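PDB 6M7L: putative non-ribosomal peptide synthetase from Actinomadura parvosata subsp. kistnae, which probably forms part of a non-ribosomal peptide assembly line, contributing a domain of the condensation family, whose members typically join amino acids on carrier-bound intermediates. Local coordinates for residues D154-D159 and G296-R301; G247-R252 and G429-A434; L251-D256 and R449-L454; A259-A264 and E455-A460; H277-M282 and P329-I334. All coordinates share one frame; numbering follows the deposited sequence.

Interaction 1 (D154-D159 and G296-R301); sequences DEESVD and GTRLPR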
# COMPACT_ATOMS: atom_id res chain seq x y z
N ASP A 154 -11.89 -11.42 6.40
CA ASP A 154 -11.18 -12.26 5.46
C ASP A 154 -9.69 -11.91 5.50
O ASP A 154 -9.23 -11.18 6.38
CB ASP A 154 -11.78 -12.12 4.05
CG ASP A 154 -11.71 -10.70 3.51
OD1 ASP A 154 -11.23 -9.79 4.23
OD2 ASP A 154 -12.15 -10.48 2.36
N GLU A 155 -8.93 -12.43 4.53
CA GLU A 155 -7.50 -12.14 4.49
C GLU A 155 -7.25 -10.65 4.29
O GLU A 155 -6.44 -10.04 5.01
CB GLU A 155 -6.83 -12.95 3.38
CG GLU A 155 -5.34 -13.20 3.60
CD GLU A 155 -4.60 -13.55 2.31
OE1 GLU A 155 -4.31 -12.63 1.52
OE2 GLU A 155 -4.32 -14.75 2.09
N GLU A 156 -7.95 -10.04 3.33
CA GLU A 156 -7.79 -8.62 3.05
C GLU A 156 -8.22 -7.74 4.22
O GLU A 156 -7.75 -6.60 4.33
CB GLU A 156 -8.56 -8.23 1.80
CG GLU A 156 -8.03 -8.84 0.50
CD GLU A 156 -8.28 -10.33 0.41
OE1 GLU A 156 -9.33 -10.78 0.91
OE2 GLU A 156 -7.43 -11.04 -0.15
N SER A 157 -9.12 -8.23 5.08
CA SER A 157 -9.58 -7.44 6.21
C SER A 157 -8.48 -7.19 7.23
O SER A 157 -8.56 -6.22 7.99
CB SER A 157 -10.77 -8.11 6.89
OG SER A 157 -11.93 -8.06 6.07
N VAL A 158 -7.46 -8.05 7.28
CA VAL A 158 -6.37 -7.86 8.23
C VAL A 158 -5.65 -6.54 7.95
O VAL A 158 -5.37 -5.76 8.86
CB VAL A 158 -5.40 -9.05 8.18
CG1 VAL A 158 -4.13 -8.73 8.96
CG2 VAL A 158 -6.06 -10.29 8.75
N ASP A 159 -5.37 -6.28 6.67
CA ASP A 159 -4.79 -5.00 6.28
C ASP A 159 -5.70 -3.85 6.66
O ASP A 159 -5.25 -2.84 7.23
CB ASP A 159 -4.51 -5.01 4.77
CG ASP A 159 -4.00 -3.68 4.27
OD1 ASP A 159 -3.02 -3.16 4.84
OD2 ASP A 159 -4.57 -3.15 3.29
N GLY A 296 -9.17 -25.74 -6.34
CA GLY A 296 -9.89 -24.50 -6.13
C GLY A 296 -8.92 -23.34 -6.05
O GLY A 296 -7.70 -23.51 -6.08
N THR A 297 -9.49 -22.14 -5.96
CA THR A 297 -8.69 -20.94 -5.77
C THR A 297 -9.52 -19.95 -4.98
O THR A 297 -10.73 -19.86 -5.17
CB THR A 297 -8.22 -20.34 -7.11
OG1 THR A 297 -7.31 -19.26 -6.86
CG2 THR A 297 -9.40 -19.84 -7.93
N ARG A 298 -8.86 -19.22 -4.08
CA ARG A 298 -9.53 -18.19 -3.30
C ARG A 298 -9.45 -16.87 -4.05
O ARG A 298 -8.36 -16.38 -4.35
CB ARG A 298 -8.91 -18.05 -1.91
CG ARG A 298 -9.75 -17.20 -0.97
CD ARG A 298 -8.98 -16.80 0.28
NE ARG A 298 -7.96 -15.80 -0.02
CZ ARG A 298 -8.16 -14.48 0.04
NH1 ARG A 298 -9.35 -14.01 0.38
NH2 ARG A 298 -7.17 -13.65 -0.24
N LEU A 299 -10.61 -16.31 -4.36
CA LEU A 299 -10.58 -14.96 -4.91
C LEU A 299 -10.89 -13.95 -3.81
O LEU A 299 -11.68 -14.24 -2.91
CB LEU A 299 -11.61 -14.81 -6.03
CG LEU A 299 -11.43 -15.76 -7.22
CD1 LEU A 299 -12.62 -15.67 -8.16
CD2 LEU A 299 -10.14 -15.46 -7.96
N PRO A 300 -10.27 -12.78 -3.83
CA PRO A 300 -10.58 -11.78 -2.80
C PRO A 300 -11.94 -11.13 -3.03
O PRO A 300 -12.73 -11.62 -3.84
CB PRO A 300 -9.44 -10.76 -2.95
CG PRO A 300 -9.05 -10.87 -4.38
CD PRO A 300 -9.24 -12.31 -4.77
N ARG A 301 -12.22 -10.05 -2.32
CA ARG A 301 -13.48 -9.34 -2.51
C ARG A 301 -13.59 -8.85 -3.95
O ARG A 301 -12.59 -8.63 -4.64
CB ARG A 301 -13.58 -8.16 -1.55
CG ARG A 301 -12.51 -7.10 -1.73
CD ARG A 301 -12.46 -6.19 -0.52
NE ARG A 301 -12.14 -6.93 0.69
CZ ARG A 301 -12.21 -6.42 1.92
NH1 ARG A 301 -12.58 -5.16 2.10
NH2 ARG A 301 -11.89 -7.18 2.97

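Interaction 2 (G247-R252 and G429-A434); sequences GSVPLR and GSLVYA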
# COMPACT_ATOMS: atom_id res chain seq x y z
N GLY A 247 1.40 -26.57 8.00
CA GLY A 247 2.78 -26.21 7.76
C GLY A 247 2.96 -25.73 6.33
O GLY A 247 2.01 -25.63 5.55
N SER A 248 4.21 -25.45 5.98
CA SER A 248 4.51 -25.07 4.61
C SER A 248 5.94 -25.46 4.28
O SER A 248 6.82 -25.42 5.14
CB SER A 248 4.30 -23.58 4.36
OG SER A 248 5.36 -22.82 4.91
N VAL A 249 6.15 -25.85 3.02
CA VAL A 249 7.48 -26.10 2.49
C VAL A 249 7.69 -25.18 1.30
O VAL A 249 6.72 -24.84 0.60
CB VAL A 249 7.67 -27.58 2.10
CG1 VAL A 249 7.51 -28.47 3.33
CG2 VAL A 249 6.67 -27.97 1.02
N PRO A 250 8.91 -24.72 1.05
CA PRO A 250 9.13 -23.83 -0.09
C PRO A 250 9.04 -24.58 -1.41
O PRO A 250 9.25 -25.79 -1.49
CB PRO A 250 10.55 -23.29 0.15
CG PRO A 250 11.21 -24.36 0.95
CD PRO A 250 10.14 -24.94 1.83
N LEU A 251 8.72 -23.83 -2.47
CA LEU A 251 8.66 -24.37 -3.82
C LEU A 251 9.20 -23.31 -4.77
O LEU A 251 8.59 -22.25 -4.94
CB LEU A 251 7.24 -24.78 -4.20
CG LEU A 251 7.09 -25.56 -5.51
CD1 LEU A 251 6.07 -26.68 -5.36
CD2 LEU A 251 6.69 -24.64 -6.66
N ARG A 252 10.34 -23.60 -5.39
CA ARG A 252 10.99 -22.68 -6.33
C ARG A 252 11.13 -23.35 -7.69
O ARG A 252 11.51 -24.52 -7.78
CB ARG A 252 12.36 -22.24 -5.81
CG ARG A 252 12.32 -21.02 -4.90
CD ARG A 252 13.71 -20.44 -4.69
NE ARG A 252 13.69 -18.99 -4.53
CZ ARG A 252 13.73 -18.36 -3.36
NH1 ARG A 252 13.81 -19.05 -2.23
NH2 ARG A 252 13.70 -17.03 -3.31
N GLY A 429 7.35 -19.63 -4.20
CA GLY A 429 6.22 -19.68 -3.31
C GLY A 429 6.36 -20.77 -2.26
O GLY A 429 7.47 -21.21 -1.94
N SER A 430 5.22 -21.20 -1.74
CA SER A 430 5.18 -22.17 -0.65
C SER A 430 4.05 -23.16 -0.89
O SER A 430 2.96 -22.79 -1.33
CB SER A 430 4.98 -21.48 0.70
OG SER A 430 6.07 -20.63 1.01
N LEU A 431 4.33 -24.43 -0.59
CA LEU A 431 3.30 -25.47 -0.56
C LEU A 431 2.81 -25.59 0.87
O LEU A 431 3.47 -26.21 1.71
CB LEU A 431 3.83 -26.79 -1.09
CG LEU A 431 2.85 -27.96 -0.97
CD1 LEU A 431 1.58 -27.68 -1.76
CD2 LEU A 431 3.49 -29.26 -1.43
N VAL A 432 1.66 -25.00 1.16
CA VAL A 432 1.07 -25.07 2.50
C VAL A 432 0.30 -26.38 2.60
O VAL A 432 -0.62 -26.64 1.82
CB VAL A 432 0.17 -23.86 2.77
CG1 VAL A 432 -0.37 -23.93 4.19
CG2 VAL A 432 0.94 -22.57 2.53
N TYR A 433 0.67 -27.21 3.58
CA TYR A 433 0.11 -28.55 3.72
C TYR A 433 -0.60 -28.69 5.06
O TYR A 433 -0.25 -28.03 6.04
CB TYR A 433 1.21 -29.62 3.60
CG TYR A 433 2.20 -29.58 4.74
CD1 TYR A 433 3.31 -28.74 4.69
CD2 TYR A 433 2.04 -30.39 5.86
CE1 TYR A 433 4.22 -28.71 5.73
CE2 TYR A 433 2.94 -30.36 6.90
CZ TYR A 433 4.03 -29.52 6.83
OH TYR A 433 4.93 -29.49 7.86
N ALA A 434 -1.60 -29.57 5.08
CA ALA A 434 -2.32 -29.87 6.31
C ALA A 434 -1.55 -30.89 7.13
O ALA A 434 -1.15 -31.94 6.62
CB ALA A 434 -3.72 -30.40 5.99

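Interaction 3 (L251-D256 and R449-L454); sequences LRLPAD and RLVALL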
# COMPACT_ATOMS: atom_id res chain seq x y z
N LEU A 251 8.72 -23.83 -2.47
CA LEU A 251 8.66 -24.37 -3.82
C LEU A 251 9.20 -23.31 -4.77
O LEU A 251 8.59 -22.25 -4.94
CB LEU A 251 7.24 -24.78 -4.20
CG LEU A 251 7.09 -25.56 -5.51
CD1 LEU A 251 6.07 -26.68 -5.36
CD2 LEU A 251 6.69 -24.64 -6.66
N ARG A 252 10.34 -23.60 -5.39
CA ARG A 252 10.99 -22.68 -6.33
C ARG A 252 11.13 -23.35 -7.69
O ARG A 252 11.51 -24.52 -7.78
CB ARG A 252 12.36 -22.24 -5.81
CG ARG A 252 12.32 -21.02 -4.90
CD ARG A 252 13.71 -20.44 -4.69
NE ARG A 252 13.69 -18.99 -4.53
CZ ARG A 252 13.73 -18.36 -3.36
NH1 ARG A 252 13.81 -19.05 -2.23
NH2 ARG A 252 13.70 -17.03 -3.31
N LEU A 253 10.83 -22.59 -8.74
CA LEU A 253 11.03 -23.02 -10.11
C LEU A 253 11.94 -22.01 -10.80
O LEU A 253 11.64 -20.81 -10.80
CB LEU A 253 9.70 -23.13 -10.86
CG LEU A 253 9.75 -23.70 -12.28
CD1 LEU A 253 9.98 -25.20 -12.26
CD2 LEU A 253 8.48 -23.36 -13.04
N PRO A 254 13.07 -22.44 -11.37
CA PRO A 254 13.96 -21.48 -12.03
C PRO A 254 13.30 -20.81 -13.23
O PRO A 254 12.29 -21.29 -13.76
CB PRO A 254 15.16 -22.33 -12.46
CG PRO A 254 14.62 -23.73 -12.52
CD PRO A 254 13.58 -23.81 -11.44
N ALA A 255 13.88 -19.69 -13.65
CA ALA A 255 13.28 -18.90 -14.72
C ALA A 255 13.24 -19.67 -16.04
O ALA A 255 12.34 -19.44 -16.86
CB ALA A 255 14.05 -17.59 -14.90
N ASP A 256 14.20 -20.57 -16.26
CA ASP A 256 14.21 -21.38 -17.47
C ASP A 256 12.89 -22.13 -17.65
O ASP A 256 12.17 -21.92 -18.63
CB ASP A 256 15.38 -22.37 -17.43
CG ASP A 256 16.72 -21.69 -17.60
OD1 ASP A 256 16.75 -20.47 -17.85
OD2 ASP A 256 17.76 -22.38 -17.48
N ARG A 449 8.27 -33.18 -6.26
CA ARG A 449 7.60 -33.93 -7.32
C ARG A 449 6.90 -32.99 -8.29
O ARG A 449 6.87 -33.25 -9.50
CB ARG A 449 6.60 -34.91 -6.72
CG ARG A 449 6.37 -36.16 -7.55
CD ARG A 449 6.86 -37.41 -6.83
NE ARG A 449 5.98 -37.79 -5.73
CZ ARG A 449 6.26 -38.76 -4.85
NH1 ARG A 449 5.40 -39.04 -3.88
NH2 ARG A 449 7.39 -39.44 -4.95
N LEU A 450 6.34 -31.89 -7.79
CA LEU A 450 5.67 -30.93 -8.67
C LEU A 450 6.67 -30.10 -9.46
O LEU A 450 6.45 -29.82 -10.64
CB LEU A 450 4.75 -30.02 -7.86
CG LEU A 450 3.99 -28.98 -8.68
CD1 LEU A 450 2.92 -29.64 -9.54
CD2 LEU A 450 3.39 -27.93 -7.78
N VAL A 451 7.77 -29.69 -8.82
CA VAL A 451 8.81 -28.96 -9.53
C VAL A 451 9.35 -29.79 -10.69
O VAL A 451 9.59 -29.27 -11.79
CB VAL A 451 9.94 -28.56 -8.56
CG1 VAL A 451 11.14 -28.01 -9.31
CG2 VAL A 451 9.42 -27.54 -7.56
N ALA A 452 9.54 -31.09 -10.47
CA ALA A 452 9.94 -31.98 -11.55
C ALA A 452 8.91 -31.99 -12.67
O ALA A 452 9.24 -31.86 -13.85
CB ALA A 452 10.17 -33.39 -11.02
N LEU A 453 7.63 -32.12 -12.30
CA LEU A 453 6.57 -32.14 -13.30
C LEU A 453 6.51 -30.82 -14.06
O LEU A 453 6.32 -30.80 -15.28
CB LEU A 453 5.23 -32.45 -12.64
CG LEU A 453 4.05 -32.59 -13.60
CD1 LEU A 453 4.42 -33.53 -14.72
CD2 LEU A 453 2.83 -33.11 -12.87
N LEU A 454 6.65 -29.70 -13.35
CA LEU A 454 6.67 -28.39 -14.00
C LEU A 454 7.80 -28.30 -15.02
O LEU A 454 7.60 -27.83 -16.14
CB LEU A 454 6.81 -27.28 -12.95
CG LEU A 454 5.63 -26.99 -12.04
CD1 LEU A 454 6.10 -26.24 -10.81
CD2 LEU A 454 4.58 -26.18 -12.78

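Interaction 4 (A259-A264 and E455-A460); sequences ARLLEA and EQVGAA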
# COMPACT_ATOMS: atom_id res chain seq x y z
N ALA A 259 9.91 -19.80 -17.92
CA ALA A 259 9.69 -19.20 -19.23
C ALA A 259 8.95 -20.16 -20.16
O ALA A 259 8.06 -19.75 -20.91
CB ALA A 259 11.02 -18.78 -19.85
N ARG A 260 9.31 -21.45 -20.12
CA ARG A 260 8.67 -22.42 -21.00
C ARG A 260 7.20 -22.61 -20.66
O ARG A 260 6.38 -22.85 -21.56
CB ARG A 260 9.42 -23.75 -20.95
CG ARG A 260 10.74 -23.73 -21.70
CD ARG A 260 11.37 -25.11 -21.75
NE ARG A 260 11.91 -25.52 -20.46
CZ ARG A 260 13.11 -25.18 -20.01
NH1 ARG A 260 13.90 -24.41 -20.75
NH2 ARG A 260 13.52 -25.60 -18.82
N LEU A 261 6.84 -22.52 -19.38
CA LEU A 261 5.43 -22.60 -19.00
C LEU A 261 4.67 -21.36 -19.45
O LEU A 261 3.58 -21.46 -20.03
CB LEU A 261 5.31 -22.81 -17.50
CG LEU A 261 5.87 -24.13 -16.99
CD1 LEU A 261 5.93 -24.13 -15.47
CD2 LEU A 261 5.04 -25.29 -17.50
N LEU A 262 5.23 -20.18 -19.18
CA LEU A 262 4.65 -18.94 -19.70
C LEU A 262 4.55 -18.98 -21.22
O LEU A 262 3.58 -18.48 -21.80
CB LEU A 262 5.49 -17.75 -19.25
CG LEU A 262 5.21 -16.38 -19.88
CD1 LEU A 262 3.77 -15.96 -19.64
CD2 LEU A 262 6.18 -15.34 -19.35
N GLU A 263 5.54 -19.59 -21.88
CA GLU A 263 5.49 -19.75 -23.33
C GLU A 263 4.33 -20.64 -23.74
O GLU A 263 3.55 -20.28 -24.64
CB GLU A 263 6.82 -20.34 -23.80
CG GLU A 263 6.99 -20.47 -25.30
CD GLU A 263 8.40 -20.90 -25.66
OE1 GLU A 263 9.35 -20.49 -24.96
OE2 GLU A 263 8.56 -21.66 -26.64
N ALA A 264 4.18 -21.80 -23.09
CA ALA A 264 3.07 -22.70 -23.41
C ALA A 264 1.73 -22.10 -23.00
O ALA A 264 0.72 -22.34 -23.67
CB ALA A 264 3.28 -24.05 -22.73
N GLU A 455 9.00 -28.74 -14.63
CA GLU A 455 10.13 -28.70 -15.55
C GLU A 455 9.92 -29.63 -16.74
O GLU A 455 10.37 -29.32 -17.85
CB GLU A 455 11.42 -29.06 -14.81
CG GLU A 455 11.82 -28.05 -13.75
CD GLU A 455 13.05 -28.48 -12.97
OE1 GLU A 455 13.30 -29.70 -12.87
OE2 GLU A 455 13.77 -27.60 -12.45
N GLN A 456 9.25 -30.76 -16.53
CA GLN A 456 9.06 -31.72 -17.62
C GLN A 456 8.08 -31.19 -18.66
O GLN A 456 8.40 -31.13 -19.85
CB GLN A 456 8.59 -33.06 -17.07
CG GLN A 456 8.37 -34.11 -18.14
CD GLN A 456 8.19 -35.50 -17.56
OE1 GLN A 456 8.07 -35.66 -16.34
NE2 GLN A 456 8.16 -36.51 -18.42
N VAL A 457 6.88 -30.80 -18.23
CA VAL A 457 5.87 -30.35 -19.18
C VAL A 457 6.28 -29.04 -19.84
O VAL A 457 5.85 -28.74 -20.96
CB VAL A 457 4.49 -30.23 -18.50
CG1 VAL A 457 4.05 -31.58 -17.95
CG2 VAL A 457 4.53 -29.17 -17.41
N GLY A 458 7.11 -28.24 -19.17
CA GLY A 458 7.62 -27.04 -19.81
C GLY A 458 8.56 -27.35 -20.96
O GLY A 458 8.46 -26.75 -22.03
N ALA A 459 9.46 -28.32 -20.76
CA ALA A 459 10.41 -28.72 -21.79
C ALA A 459 9.82 -29.68 -22.81
O ALA A 459 10.47 -29.93 -23.83
CB ALA A 459 11.64 -29.35 -21.14
N ALA A 460 8.63 -30.22 -22.56
CA ALA A 460 7.98 -31.13 -23.51
C ALA A 460 6.47 -31.03 -23.32
O ALA A 460 5.84 -31.91 -22.72
CB ALA A 460 8.46 -32.56 -23.33

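Interaction 5 (H277-M282 and P329-I334); sequences HAALAM and PAFTEI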
# COMPACT_ATOMS: atom_id res chain seq x y z
N HIS A 277 -1.93 -24.69 -12.95
CA HIS A 277 -3.16 -25.45 -12.75
C HIS A 277 -3.10 -26.78 -13.50
O HIS A 277 -3.41 -27.84 -12.94
CB HIS A 277 -4.35 -24.62 -13.21
CG HIS A 277 -5.68 -25.28 -13.03
ND1 HIS A 277 -5.83 -26.56 -12.54
CD2 HIS A 277 -6.94 -24.83 -13.27
CE1 HIS A 277 -7.11 -26.88 -12.50
NE2 HIS A 277 -7.81 -25.84 -12.94
N ALA A 278 -2.69 -26.74 -14.77
CA ALA A 278 -2.60 -27.96 -15.57
C ALA A 278 -1.56 -28.91 -14.99
O ALA A 278 -1.80 -30.11 -14.86
CB ALA A 278 -2.28 -27.62 -17.02
N ALA A 279 -0.38 -28.38 -14.64
CA ALA A 279 0.67 -29.22 -14.07
C ALA A 279 0.20 -29.88 -12.78
O ALA A 279 0.34 -31.10 -12.60
CB ALA A 279 1.92 -28.39 -13.82
N LEU A 280 -0.37 -29.09 -11.86
CA LEU A 280 -0.86 -29.63 -10.60
C LEU A 280 -1.95 -30.67 -10.84
O LEU A 280 -2.01 -31.69 -10.14
CB LEU A 280 -1.36 -28.50 -9.71
CG LEU A 280 -1.71 -28.81 -8.25
CD1 LEU A 280 -0.49 -29.33 -7.50
CD2 LEU A 280 -2.26 -27.56 -7.57
N ALA A 281 -2.82 -30.42 -11.82
CA ALA A 281 -3.88 -31.37 -12.13
C ALA A 281 -3.32 -32.70 -12.62
O ALA A 281 -3.92 -33.75 -12.38
CB ALA A 281 -4.83 -30.77 -13.17
N MET A 282 -2.18 -32.67 -13.32
CA MET A 282 -1.54 -33.91 -13.73
C MET A 282 -0.95 -34.64 -12.53
O MET A 282 -1.10 -35.86 -12.40
CB MET A 282 -0.46 -33.63 -14.77
CG MET A 282 -0.96 -32.93 -16.01
SD MET A 282 0.33 -32.60 -17.23
CE MET A 282 0.68 -34.25 -17.81
N PRO A 329 -4.91 -36.91 -22.11
CA PRO A 329 -4.58 -35.61 -22.69
C PRO A 329 -3.12 -35.25 -22.47
O PRO A 329 -2.48 -35.68 -21.51
CB PRO A 329 -5.50 -34.63 -21.95
CG PRO A 329 -6.42 -35.49 -21.10
CD PRO A 329 -5.69 -36.77 -20.87
N ALA A 330 -2.59 -34.44 -23.39
CA ALA A 330 -1.26 -33.88 -23.24
C ALA A 330 -1.32 -32.59 -22.43
O ALA A 330 -2.39 -32.02 -22.21
CB ALA A 330 -0.62 -33.64 -24.60
N PHE A 331 -0.15 -32.13 -21.98
CA PHE A 331 -0.10 -30.91 -21.17
C PHE A 331 -0.73 -29.74 -21.90
O PHE A 331 -1.48 -28.95 -21.29
CB PHE A 331 1.35 -30.59 -20.80
CG PHE A 331 1.51 -29.27 -20.11
CD1 PHE A 331 2.05 -28.19 -20.79
CD2 PHE A 331 1.10 -29.10 -18.80
CE1 PHE A 331 2.20 -26.96 -20.16
CE2 PHE A 331 1.25 -27.87 -18.17
CZ PHE A 331 1.80 -26.81 -18.85
N THR A 332 -0.46 -29.59 -23.20
CA THR A 332 -1.12 -28.55 -23.98
C THR A 332 -2.63 -28.74 -23.98
O THR A 332 -3.38 -27.77 -23.88
CB THR A 332 -0.58 -28.55 -25.41
OG1 THR A 332 -0.68 -29.87 -25.97
CG2 THR A 332 0.86 -28.09 -25.45
N GLU A 333 -3.08 -29.99 -24.09
CA GLU A 333 -4.52 -30.26 -24.09
C GLU A 333 -5.11 -30.05 -22.70
O GLU A 333 -6.23 -29.53 -22.57
CB GLU A 333 -4.78 -31.68 -24.59
CG GLU A 333 -6.25 -32.00 -24.79
CD GLU A 333 -6.46 -33.36 -25.44
OE1 GLU A 333 -5.45 -34.08 -25.61
OE2 GLU A 333 -7.61 -33.69 -25.78
N ILE A 334 -4.38 -30.43 -21.65
CA ILE A 334 -4.84 -30.18 -20.29
C ILE A 334 -4.83 -28.69 -20.00
O ILE A 334 -5.72 -28.17 -19.31
CB ILE A 334 -3.97 -30.96 -19.29
CG1 ILE A 334 -4.10 -32.46 -19.55
CG2 ILE A 334 -4.37 -30.64 -17.86
CD1 ILE A 334 -3.19 -33.32 -18.72

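Interaction 1 (D154-D159 and G296-R301)
D154 OD1 accepts from three donors: R301 NH2 at 3.0 Å, S157 N at 2.8 Å and S157 OG. The bonds from S157 make D154 the N-cap of helix 155-172, and R301, just beyond strand 292-299, ties that cap to the segment leaving the strand. By sequence, D154 fits the aspartate of the condensation-domain HHxxxDG motif, which here reads HRxxxDE. CG of D154 sits between its backbone N and carbonyl carbon (chi1 60°), which folds the carboxylate back over the first turn; R301 NH2 meets OD1 on its syn lone pair. The other terminal nitrogen of R301 bonds to the carbonyls of L308 and M311. An asparagine in place of D154 would probably leave R301 NH2 without its charged mate. Two residues on, E156 and R298 meet end-on in nearly coplanar fashion: NH1 reaches OE1 at 3.3 Å, and S316 OG is also bonded to NH1. E155 completes the network, its CB lying over one face of the R298 guanidinium and its OE1 making a longer salt bridge to NH2 at 3.5 Å. The straightest bond runs from R298 NH2 to the syn lone pair of E156 OE2, 2.6 Å at 175°.

Interaction 2 (G247-R252 and G429-A434)
With CG of Y433 set between its own backbone N and carbonyl carbon (chi1 66°), the phenol ring leans back across the neighbouring strand and lies over G247. The CA of G247 then stands 3.9 Å from the centroid of the Y433 ring, 27° off the ring normal, a CH-pi contact over one face. V249 turns CG1 anti to its carbonyl carbon (chi1 -62°) and brings it obliquely to the same ring, 4.1 Å from Y433 CE1. Its other branch, CG2, runs beside L431 CB at 3.7 Å, the two side chains pointing the same way. Beneath them strands 246-253 and 424-434 pair antiparallel. G247-Y433, V249-L431 and L251-G429 are hydrogen-bonded pairs, each closed by two bonds, such as L431 N to V249 O at 2.7 Å and L251 N to G429 O at 3.0 Å. S248-V432 and P250-S430 are the non-hydrogen-bonded pairs between them, so P250, which has no N-H, costs this pairing no bond. On their face, S248 CB meets V432 CG2 at 4.0 Å, while S248 OG is bonded to E403. Helix 440-459 covers the V249 and Y433 face through R440 and A443. The chemistry is thus divided: backbone bonds fix the register, and apolar and CH-pi contacts make the face under the helix largely non-polar.

Interaction 3 (L251-D256 and R449-L454)
Strand 251-253 and helix 449-454 run almost in step, their N-to-C directions 17° apart and their axes 8.8 Å from each other, with L253 and V451 nearest at CA. L251 and V451 slide past one another from opposite directions, which puts L251 CG against V451 CG2 at 3.7 Å. The tip of L251 reaches further: its CD1 meets L450 CD2 at 3.8 Å, the two side chains crossing at about a right angle. Between the two leucines of the strand, V451 CG2 also rests 3.7 Å from the carbonyl oxygen of R252, so one methyl touches both backbone and side chain. L253 has CG anti to its backbone N (chi1 -175°), and from there CD1 extends to L454 CB at 3.9 Å; the same CD1 stands 4.2 Å from V451 CG1. The contact is carried by aliphatic groups from two strand residues and one flank of the helix, V451 and L454 a turn apart with L450 beside them. L412 of strand 410-418 adds to the layer under L251 and L450, and A279 of helix 272-288 backs L454. This is the packing of an alpha/beta layered fold, helix 440-459 lying along one face of a mixed sheet, consistent with the acyltransferase-like architecture of condensation domains.

Interaction 4 (A259-A264 and E455-A460)
R260 and L261 reach across to G458 from neighbouring positions, straddling a helix crossing in which glycine lies at the contact point. Helices 259-264 and 455-459 cross at 54° with axes 8.3 Å apart, and the CA atoms of R260 and G458 come nearest, at 4.9 Å. Having no side chain, G458 presents its CA and carbonyl directly to the other helix. L261 points its CD2 branch at this surface, 3.9 Å from G458 CA, and crosses V457 obliquely so that the same methyl meets V457 CG2 at 3.9 Å. Behind that pair, F331 of helix 331-346 and L253 of strand 246-253 continue the apolar packing round L261. R260 behaves differently. CG lies anti to its carbonyl carbon (chi1 -75°), which carries the chain over the carbonyl of G458, and the bend at chi3 sets the guanidinium beside G458 and A459, its edge toward G458 C. There NE passes 3.9 Å from A459 CB, while NH2 looks back to its own helix and makes a weak bond to S257 OG. The carbonyl of G458 is thus met by the aliphatic part of the arginine: G458 O stands 3.3 Å from R260 CB and 3.4 Å from R260 CD.

Interaction 5 (H277-M282 and P329-I334)
A Met-aromatic contact joins helix 272-288 to the first turn of helix 331-346, within the buried core where both meet helix 440-459. The sulfur of M282 comes to the edge of the F331 ring, 5.3 Å from its centroid and 82° off the normal, nearest to CD2 at 3.9 Å. The side chains cross at about a right angle. F331 holds CG anti to its backbone N (chi1 173°), which swings the ring toward the first helix, where A278 CB approaches CE2 obliquely at 3.7 Å. One turn along, I334 packs with both branches: CG2 lies against A278 CB at 3.8 Å, and the far methyl CD1 meets M282 CG at 3.5 Å. M282 therefore fits between F331 and I334, while the small A278 lets the backbones approach, its CA 5.7 Å from that of I334. An alanine in place of M282 would probably open a gap beside F331 and I334, leaving the ring edge without its sulfur and the CD1 methyl of I334 without its M282 partner. V457 of helix 440-459 touches both M282 and F331, and L453 of that helix also packs on M282. An adjoining flank of helix 272-288 rests on strand 292-299, through H277 on I295 and A281 on V293.

Interactions 3, 4 and 5 form one continuous apolar core. The centres of 3 and 4 are about 10 Å apart, those of 4 and 5 about 11 Å; L261 touches L253, L454 and F331, and V457 touches F331 and M282. Helices 440-459 and 255-267 serve both 3 and 4, and L453 and L454 pack on A279 of interaction 5. Interaction 2 shares L251 and R252 with interaction 3, linking this core to the four-stranded sheet. Along the chain, interaction 5 is nested inside the loops closed by 2, 3 and 4. Interaction 1 stands apart, 18 to 29 Å away between centres, yet its strand 292-299, carrying R298, leads out of helix 272-288 of this core.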